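PDB 2ITM: xylulose kinase from Escherichia coli, which catalyses the ATP-dependent phosphorylation of D-xylulose to D-xylulose 5-phosphate, and less efficiently that of 1-deoxy-D-xylulose. Local coordinates for residues I3-G8 and L71-Q76; G265-P270 and C383-Q388; W328-L333 and E470-L475. All blocks are in the same frame, centred on the assembly; numbering follows the deposited sequence.

In the fold
From the N terminus, contact 1 closes first: strand 2-7 is joined side by side to strand 70-75 in the sheet of the N-terminal FGGY domain, after strands 11-17 and 23-30, which extend the same sheet antiparallel, the short strand 42-43 and helix 45-62. The other two contacts open only in the C-terminal half, and they cross. Contact 2 starts at 265-270; contact 3 starts at 328-333 before contact 2 closes at 383-388, and it closes last, at 470-475. Contact 2 joins two loops beside the larger C-terminal sheet, whereas contact 3 packs the C-terminal helix on a small two-stranded sheet. Contacts 2 and 3 come within about 14 Å at their nearest atoms, and neither touches contact 1.

Contact 1. Residues I3-G8 and L71-Q76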
loop_
_atom_site.group_PDB
_atom_site.type_symbol
_atom_site.label_atom_id
_atom_site.label_comp_id
_atom_site.label_asym_id
_atom_site.label_seq_id
_atom_site.Cartn_x
_atom_site.Cartn_y
_atom_site.Cartn_z
ATOM N N ILE A 3 2.355 3.585 48.809
ATOM C CA ILE A 3 1.785 4.243 47.639
ATOM C C ILE A 3 2.813 4.403 46.522
ATOM O O ILE A 3 3.937 4.823 46.754
ATOM C CB ILE A 3 1.208 5.622 48.008
ATOM C CG1 ILE A 3 0.088 5.497 49.029
ATOM C CG2 ILE A 3 0.733 6.360 46.768
ATOM C CD1 ILE A 3 -1.161 4.955 48.467
ATOM N N GLY A 4 2.393 4.073 45.308
ATOM C CA GLY A 4 3.060 4.507 44.106
ATOM C C GLY A 4 2.189 5.387 43.237
ATOM O O GLY A 4 1.037 5.069 42.980
ATOM N N ILE A 5 2.753 6.510 42.811
ATOM C CA ILE A 5 2.138 7.401 41.838
ATOM C C ILE A 5 2.883 7.372 40.510
ATOM O O ILE A 5 4.100 7.475 40.472
ATOM C CB ILE A 5 2.123 8.828 42.356
ATOM C CG1 ILE A 5 1.487 8.907 43.736
ATOM C CG2 ILE A 5 1.404 9.728 41.394
ATOM C CD1 ILE A 5 1.784 10.181 44.451
ATOM N N ASP A 6 2.134 7.259 39.422
ATOM C CA ASP A 6 2.686 7.397 38.080
ATOM C C ASP A 6 2.030 8.528 37.314
ATOM O O ASP A 6 0.876 8.445 36.919
ATOM C CB ASP A 6 2.584 6.090 37.308
ATOM C CG ASP A 6 3.071 6.211 35.882
ATOM O OD1 ASP A 6 2.408 5.659 35.002
ATOM O OD2 ASP A 6 4.098 6.820 35.550
ATOM N N LEU A 7 2.785 9.599 37.133
ATOM C CA LEU A 7 2.396 10.708 36.296
ATOM C C LEU A 7 2.701 10.388 34.850
ATOM O O LEU A 7 3.811 10.592 34.379
ATOM C CB LEU A 7 3.144 11.969 36.731
ATOM C CG LEU A 7 2.450 13.307 36.681
ATOM C CD1 LEU A 7 3.439 14.422 36.627
ATOM C CD2 LEU A 7 1.509 13.390 35.529
ATOM N N GLY A 8 1.702 9.880 34.153
ATOM C CA GLY A 8 1.819 9.622 32.742
ATOM C C GLY A 8 1.534 10.831 31.903
ATOM O O GLY A 8 1.409 11.936 32.407
ATOM N N LEU A 71 5.982 6.696 50.346
ATOM C CA LEU A 71 5.400 7.026 49.052
ATOM C C LEU A 71 6.438 7.280 47.959
ATOM O O LEU A 71 7.418 7.972 48.172
ATOM C CB LEU A 71 4.456 8.209 49.175
ATOM C CG LEU A 71 3.782 8.683 47.897
ATOM C CD1 LEU A 71 2.458 9.352 48.161
ATOM C CD2 LEU A 71 4.702 9.604 47.151
ATOM N N GLY A 72 6.184 6.709 46.790
ATOM C CA GLY A 72 7.019 6.882 45.624
ATOM C C GLY A 72 6.304 7.482 44.434
ATOM O O GLY A 72 5.111 7.345 44.282
ATOM N N ILE A 73 7.074 8.148 43.587
ATOM C CA ILE A 73 6.582 8.693 42.334
ATOM C C ILE A 73 7.394 8.243 41.123
ATOM O O ILE A 73 8.597 8.044 41.201
ATOM C CB ILE A 73 6.487 10.232 42.370
ATOM C CG1 ILE A 73 7.870 10.855 42.316
ATOM C CG2 ILE A 73 5.780 10.699 43.591
ATOM C CD1 ILE A 73 8.014 12.030 43.216
ATOM N N ALA A 74 6.701 8.092 40.006
ATOM C CA ALA A 74 7.323 8.001 38.702
ATOM C C ALA A 74 6.588 8.885 37.697
ATOM O O ALA A 74 5.493 9.349 37.973
ATOM C CB ALA A 74 7.313 6.569 38.203
ATOM N N GLY A 75 7.200 9.109 36.548
ATOM C CA GLY A 75 6.755 10.144 35.642
ATOM C C GLY A 75 7.231 10.039 34.208
ATOM O O GLY A 75 8.322 9.572 33.931
ATOM N N GLN A 76 6.380 10.490 33.306
ATOM C CA GLN A 76 6.787 10.868 31.972
ATOM C C GLN A 76 8.086 11.664 31.988
ATOM O O GLN A 76 8.222 12.637 32.703
ATOM C CB GLN A 76 5.668 11.634 31.255
ATOM C CG GLN A 76 5.291 12.949 31.899
ATOM C CD GLN A 76 4.468 13.854 31.001
ATOM O OE1 GLN A 76 4.948 14.340 29.998
ATOM N NE2 GLN A 76 3.231 14.087 31.388
#
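I3-L7 and L71-G75 are adjacent parallel strands, their axes 4.5 Å apart at closest approach and inclined by 18°, paired from I3 beside L71 to L7 beside G75. Five backbone hydrogen bonds join them, from G72 N to I3 O at one end to Q76 N to L7 O at the other. I3, I5, L71 and I73 share one face of the sheet. L71 carries its CG anti to the backbone N (chi1 179°), which brings CG, and with it CD1, over both isoleucines of the neighbouring strand: CD1 is 3.7 Å from I3 CG2 and 3.9 Å from I5 CD1. I5 CD1 also meets I73 CG2 at 4.1 Å. With an alanine here in place of L71, I3 CG2 would probably face a gap and I5 CD1 would be freer to turn. On the other face, D6 OD2 lies 4.2 Å from A74 CB. This aspartate is thought to be important for activity, and its side chain is about 4 Å from that of D233, the probable proton acceptor. Where the strands end, Q76 holds CG between its backbone N and carbonyl carbon (chi1 63°), and CG rests 3.7 Å from L7 O. The amide NE2 reaches G8 O at 3.0 Å, a weak, bent hydrogen bond, while Q76 itself lines the D-xylulose pocket. These are central strands of the actin-like ATPase core: strand 11-17 flanks 2-7, strand 226-232 flanks 70-75, helices 45-62 and 152-161 pack on the isoleucine and leucine face, and helix 424-436 of the C-terminal domain touches D6 and A74.

Contact 2. Residues G265-P270 and C383-Q388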
loop_
_atom_site.group_PDB
_atom_site.type_symbol
_atom_site.label_atom_id
_atom_site.label_comp_id
_atom_site.label_asym_id
_atom_site.label_seq_id
_atom_site.Cartn_x
_atom_site.Cartn_y
_atom_site.Cartn_z
ATOM N N GLY A 265 27.752 -1.488 34.255
ATOM C CA GLY A 265 28.092 -0.096 34.340
ATOM C C GLY A 265 27.603 0.727 33.176
ATOM O O GLY A 265 26.676 0.358 32.476
ATOM N N PHE A 266 28.254 1.857 32.960
ATOM C CA PHE A 266 27.815 2.792 31.951
ATOM C C PHE A 266 28.324 2.466 30.555
ATOM O O PHE A 266 29.517 2.315 30.335
ATOM C CB PHE A 266 28.186 4.206 32.341
ATOM C CG PHE A 266 27.863 5.215 31.303
ATOM C CD1 PHE A 266 26.601 5.296 30.789
ATOM C CD2 PHE A 266 28.821 6.075 30.851
ATOM C CE1 PHE A 266 26.306 6.217 29.840
ATOM C CE2 PHE A 266 28.525 7.000 29.906
ATOM C CZ PHE A 266 27.271 7.074 29.396
ATOM N N LEU A 267 27.395 2.357 29.617
ATOM C CA LEU A 267 27.711 2.060 28.232
ATOM C C LEU A 267 27.314 3.204 27.301
ATOM O O LEU A 267 26.182 3.645 27.320
ATOM C CB LEU A 267 27.015 0.776 27.800
ATOM C CG LEU A 267 27.617 -0.527 28.302
ATOM C CD1 LEU A 267 26.808 -1.689 27.841
ATOM C CD2 LEU A 267 29.038 -0.652 27.814
ATOM N N SER A 268 28.262 3.640 26.491
ATOM C CA SER A 268 28.031 4.686 25.503
ATOM C C SER A 268 28.288 4.192 24.079
ATOM O O SER A 268 29.425 3.951 23.689
ATOM C CB SER A 268 28.926 5.879 25.797
ATOM O OG SER A 268 28.411 7.063 25.233
ATOM N N LYS A 269 27.226 4.027 23.308
ATOM C CA LYS A 269 27.339 3.947 21.862
ATOM C C LYS A 269 26.255 4.803 21.224
ATOM O O LYS A 269 25.233 4.295 20.782
ATOM C CB LYS A 269 27.211 2.494 21.386
ATOM C CG LYS A 269 27.947 2.190 20.091
ATOM C CD LYS A 269 28.528 0.778 20.074
ATOM C CE LYS A 269 27.479 -0.255 19.679
ATOM N NZ LYS A 269 27.465 -0.589 18.238
ATOM N N PRO A 270 26.493 6.107 21.185
ATOM C CA PRO A 270 25.620 7.039 20.480
ATOM C C PRO A 270 26.068 7.212 19.028
ATOM O O PRO A 270 27.064 7.895 18.787
ATOM C CB PRO A 270 25.851 8.339 21.241
ATOM C CG PRO A 270 27.233 8.193 21.843
ATOM C CD PRO A 270 27.704 6.784 21.660
ATOM N N CYS A 383 25.680 -3.009 21.702
ATOM C CA CYS A 383 26.200 -1.910 22.492
ATOM C C CYS A 383 27.012 -2.473 23.648
ATOM O O CYS A 383 27.830 -1.784 24.231
ATOM C CB CYS A 383 25.067 -1.012 23.003
ATOM S SG CYS A 383 24.225 -0.027 21.754
ATOM N N GLY A 384 26.773 -3.742 23.954
ATOM C CA GLY A 384 27.448 -4.439 25.030
ATOM C C GLY A 384 26.513 -5.069 26.043
ATOM O O GLY A 384 26.876 -5.237 27.191
ATOM N N ILE A 385 25.307 -5.414 25.618
ATOM C CA ILE A 385 24.364 -6.115 26.476
ATOM C C ILE A 385 24.274 -7.577 26.079
ATOM O O ILE A 385 24.146 -7.895 24.911
ATOM C CB ILE A 385 22.966 -5.464 26.392
ATOM C CG1 ILE A 385 23.031 -3.985 26.756
ATOM C CG2 ILE A 385 21.985 -6.187 27.279
ATOM C CD1 ILE A 385 22.846 -3.706 28.203
ATOM N N LYS A 386 24.341 -8.467 27.054
ATOM C CA LYS A 386 24.248 -9.891 26.781
ATOM C C LYS A 386 23.344 -10.623 27.760
ATOM O O LYS A 386 23.778 -11.074 28.810
ATOM C CB LYS A 386 25.640 -10.520 26.753
ATOM C CG LYS A 386 25.672 -12.015 26.470
ATOM C CD LYS A 386 24.901 -12.390 25.230
ATOM C CE LYS A 386 23.756 -13.329 25.560
ATOM N NZ LYS A 386 22.503 -13.013 24.807
ATOM N N PRO A 387 22.079 -10.740 27.396
ATOM C CA PRO A 387 21.074 -11.311 28.285
ATOM C C PRO A 387 21.107 -12.836 28.300
ATOM O O PRO A 387 21.320 -13.446 27.271
ATOM C CB PRO A 387 19.762 -10.798 27.699
ATOM C CG PRO A 387 20.067 -10.432 26.327
ATOM C CD PRO A 387 21.480 -9.997 26.280
ATOM N N GLN A 388 20.898 -13.418 29.456
ATOM C CA GLN A 388 20.635 -14.846 29.548
ATOM C C GLN A 388 19.239 -15.162 29.069
ATOM O O GLN A 388 18.986 -16.188 28.453
ATOM C CB GLN A 388 20.749 -15.313 30.988
ATOM C CG GLN A 388 21.961 -14.839 31.737
ATOM C CD GLN A 388 21.919 -15.257 33.187
ATOM O OE1 GLN A 388 21.474 -16.351 33.503
ATOM N NE2 GLN A 388 22.370 -14.393 34.065
#
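C383, L267 and K269 carry most of this loop-to-loop contact, which is made by van der Waals packing between the two segments. L267 approaches the backbone rather than a side chain: its CD1 methyl lies 3.6 Å from G384 O and 3.8 Å from C383 O, and CD2 sits near the latter oxygen as well. Farther along, the same CD1 just reaches I385 CD1, at 4.5 Å. K269 deals with the other side of C383. Its chain starts with CG anti to the backbone N (chi1 -152°) and then bends at each later torsion, which folds the aliphatic part back over the cysteine. CE comes to 3.5 Å from C383 CA, and C383 SG is 3.9 Å from both CB and CE of K269. The lysine thus works here through its methylenes and not its ammonium group. G384, the first residue to leave helical geometry after helix 358-381, has a positive phi (125°). A side chain at this position would press on the preceding carbonyl oxygen and on L267 CD1, so both the local turn and the packing favour glycine. The pairing joins the loop between strands 257-262 and 275-278 to the link from helix 358-381 to strand 390-393, at the surface of the C-terminal domain. L287 of strand 285-291 touches L267, C383 and I385 alike, while I385 also packs on V380 of helix 358-381 and A261 of strand 257-262.

Contact 3. Residues W328-L333 and E470-L475; sequences WFLPYL and ETFRRL
W328 receives T471 and L475 on one face of its indole, in a strand-on-helix packing in which the side of the small antiparallel sheet 328-333/345-353 that carries W328 and L330 meets the C-terminal helix 459-479. The local axes are 9.5 Å apart at closest approach and cross at -56°. Both helix residues make CH-pi contacts: T471 CG2 stands 3.8 Å from the centroid of the six-membered ring of W328, and L475 CD1 lies 4.1 Å from the centroid of the five-membered ring. T471 can offer its methyl because CG2 is anti to the backbone N, while its hydroxyl OG1 is hydrogen-bonded to P467 O one turn earlier in the helix. F472 fills the next position along the strand. Its CG is anti to the backbone N (chi1 172°), and the ring slides past L330 in the opposite direction, with L330 CD2 3.6 Å from F472 CD1. The edge of that ring is turned to the strand: F329 O and P331 CD lie near its plane, the oxygen 3.8 Å from F472 CE1. L330 CD2 also touches L475 CB, at 4.1 Å, so this leucine bridges the two helix side chains. In the second shell, Y371 meets the F472 ring at an angle and D375 touches it, both from helix 358-381; V365 and V369 of the same helix support F329. D375 also holds R473 by a salt bridge, a polar tie beside the apolar core. Strand 345-353 pairs with 328-333 through its backbone, and its F350 touches L475. At the far end, the Y332 ring stacks on that of Y476, and the Y332 hydroxyl OH is hydrogen-bonded to Y476 O.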
loop_
_atom_site.group_PDB
_atom_site.type_symbol
_atom_site.label_atom_id
_atom_site.label_comp_id
_atom_site.label_asym_id
_atom_site.label_seq_id
_atom_site.Cartn_x
_atom_site.Cartn_y
_atom_site.Cartn_z
ATOM N N TRP A 328 6.043 -9.726 2.125
ATOM C CA TRP A 328 6.885 -9.047 3.087
ATOM C C TRP A 328 6.178 -7.846 3.710
ATOM O O TRP A 328 5.783 -6.923 3.020
ATOM C CB TRP A 328 8.216 -8.647 2.452
ATOM C CG TRP A 328 8.939 -9.794 1.852
ATOM C CD1 TRP A 328 8.805 -10.266 0.596
ATOM C CD2 TRP A 328 9.903 -10.627 2.489
ATOM N NE1 TRP A 328 9.623 -11.344 0.401
ATOM C CE2 TRP A 328 10.313 -11.584 1.555
ATOM C CE3 TRP A 328 10.473 -10.659 3.762
ATOM C CZ2 TRP A 328 11.244 -12.564 1.855
ATOM C CZ3 TRP A 328 11.397 -11.623 4.051
ATOM C CH2 TRP A 328 11.776 -12.562 3.105
ATOM N N PHE A 329 6.031 -7.875 5.025
ATOM C CA PHE A 329 5.523 -6.732 5.764
ATOM C C PHE A 329 6.657 -5.951 6.394
ATOM O O PHE A 329 7.408 -6.482 7.188
ATOM C CB PHE A 329 4.509 -7.179 6.822
ATOM C CG PHE A 329 3.919 -6.057 7.625
ATOM C CD1 PHE A 329 3.059 -5.152 7.053
ATOM C CD2 PHE A 329 4.206 -5.925 8.963
ATOM C CE1 PHE A 329 2.513 -4.148 7.792
ATOM C CE2 PHE A 329 3.666 -4.917 9.700
ATOM C CZ PHE A 329 2.820 -4.026 9.110
ATOM N N LEU A 330 6.783 -4.685 6.027
ATOM C CA LEU A 330 7.811 -3.848 6.597
ATOM C C LEU A 330 7.236 -2.736 7.465
ATOM O O LEU A 330 6.710 -1.756 6.966
ATOM C CB LEU A 330 8.741 -3.310 5.509
ATOM C CG LEU A 330 9.218 -4.288 4.430
ATOM C CD1 LEU A 330 9.590 -3.593 3.178
ATOM C CD2 LEU A 330 10.335 -5.149 4.895
ATOM N N PRO A 331 7.330 -2.917 8.774
ATOM C CA PRO A 331 6.803 -1.938 9.707
ATOM C C PRO A 331 7.861 -0.931 10.086
ATOM O O PRO A 331 8.945 -1.284 10.507
ATOM C CB PRO A 331 6.412 -2.771 10.889
ATOM C CG PRO A 331 7.367 -3.907 10.872
ATOM C CD PRO A 331 7.948 -4.022 9.485
ATOM N N TYR A 332 7.536 0.318 9.883
ATOM C CA TYR A 332 8.428 1.380 10.161
ATOM C C TYR A 332 8.043 2.169 11.373
ATOM O O TYR A 332 7.026 2.808 11.438
ATOM C CB TYR A 332 8.575 2.286 8.958
ATOM C CG TYR A 332 9.285 1.660 7.821
ATOM C CD1 TYR A 332 8.613 0.963 6.875
ATOM C CD2 TYR A 332 10.624 1.759 7.702
ATOM C CE1 TYR A 332 9.251 0.403 5.850
ATOM C CE2 TYR A 332 11.258 1.204 6.700
ATOM C CZ TYR A 332 10.573 0.519 5.767
ATOM O OH TYR A 332 11.227 -0.045 4.767
ATOM N N LEU A 333 8.916 2.118 12.333
ATOM C CA LEU A 333 8.712 2.810 13.559
ATOM C C LEU A 333 9.036 4.263 13.478
ATOM O O LEU A 333 10.126 4.655 13.212
ATOM C CB LEU A 333 9.491 2.167 14.683
ATOM C CG LEU A 333 9.345 2.843 16.009
ATOM C CD1 LEU A 333 8.219 2.286 16.740
ATOM C CD2 LEU A 333 10.618 2.604 16.709
ATOM N N GLU A 470 17.819 -11.481 6.796
ATOM C CA GLU A 470 18.712 -10.851 5.841
ATOM C C GLU A 470 17.936 -10.171 4.735
ATOM O O GLU A 470 18.226 -9.063 4.359
ATOM C CB GLU A 470 19.607 -11.918 5.252
ATOM C CG GLU A 470 20.828 -11.434 4.516
ATOM C CD GLU A 470 21.658 -12.596 4.004
ATOM O OE1 GLU A 470 21.857 -13.564 4.763
ATOM O OE2 GLU A 470 22.083 -12.546 2.844
ATOM N N THR A 471 16.940 -10.859 4.222
ATOM C CA THR A 471 16.135 -10.320 3.151
ATOM C C THR A 471 15.302 -9.127 3.617
ATOM O O THR A 471 15.287 -8.087 2.983
ATOM C CB THR A 471 15.263 -11.415 2.526
ATOM O OG1 THR A 471 16.075 -12.266 1.721
ATOM C CG2 THR A 471 14.310 -10.823 1.536
ATOM N N PHE A 472 14.626 -9.298 4.742
ATOM C CA PHE A 472 13.956 -8.207 5.441
ATOM C C PHE A 472 14.800 -6.944 5.619
ATOM O O PHE A 472 14.376 -5.892 5.267
ATOM C CB PHE A 472 13.404 -8.689 6.784
ATOM C CG PHE A 472 12.860 -7.594 7.653
ATOM C CD1 PHE A 472 11.553 -7.197 7.550
ATOM C CD2 PHE A 472 13.659 -6.970 8.576
ATOM C CE1 PHE A 472 11.065 -6.199 8.346
ATOM C CE2 PHE A 472 13.170 -5.972 9.367
ATOM C CZ PHE A 472 11.874 -5.589 9.253
ATOM N N ARG A 473 15.989 -7.092 6.183
ATOM C CA ARG A 473 16.889 -5.998 6.402
ATOM C C ARG A 473 17.256 -5.277 5.115
ATOM O O ARG A 473 17.348 -4.071 5.094
ATOM C CB ARG A 473 18.156 -6.450 7.104
ATOM C CG ARG A 473 17.994 -6.623 8.578
ATOM C CD ARG A 473 19.252 -6.921 9.333
ATOM N NE ARG A 473 19.957 -8.079 8.828
ATOM C CZ ARG A 473 19.923 -9.268 9.382
ATOM N NH1 ARG A 473 19.211 -9.485 10.465
ATOM N NH2 ARG A 473 20.607 -10.252 8.845
ATOM N N ARG A 474 17.490 -6.041 4.058
ATOM C CA ARG A 474 17.774 -5.508 2.734
ATOM C C ARG A 474 16.625 -4.653 2.231
ATOM O O ARG A 474 16.808 -3.514 1.857
ATOM C CB ARG A 474 18.014 -6.660 1.756
ATOM C CG ARG A 474 18.860 -6.330 0.546
ATOM C CD ARG A 474 18.414 -6.996 -0.758
ATOM N NE ARG A 474 18.054 -8.402 -0.607
ATOM C CZ ARG A 474 18.799 -9.305 0.008
ATOM N NH1 ARG A 474 19.962 -8.962 0.540
ATOM N NH2 ARG A 474 18.389 -10.540 0.088
ATOM N N LEU A 475 15.432 -5.224 2.237
ATOM C CA LEU A 475 14.246 -4.523 1.810
ATOM C C LEU A 475 13.939 -3.306 2.673
ATOM O O LEU A 475 13.634 -2.251 2.155
ATOM C CB LEU A 475 13.049 -5.467 1.776
ATOM C CG LEU A 475 12.928 -6.547 0.702
ATOM C CD1 LEU A 475 11.639 -7.305 0.847
ATOM C CD2 LEU A 475 13.040 -5.976 -0.686
#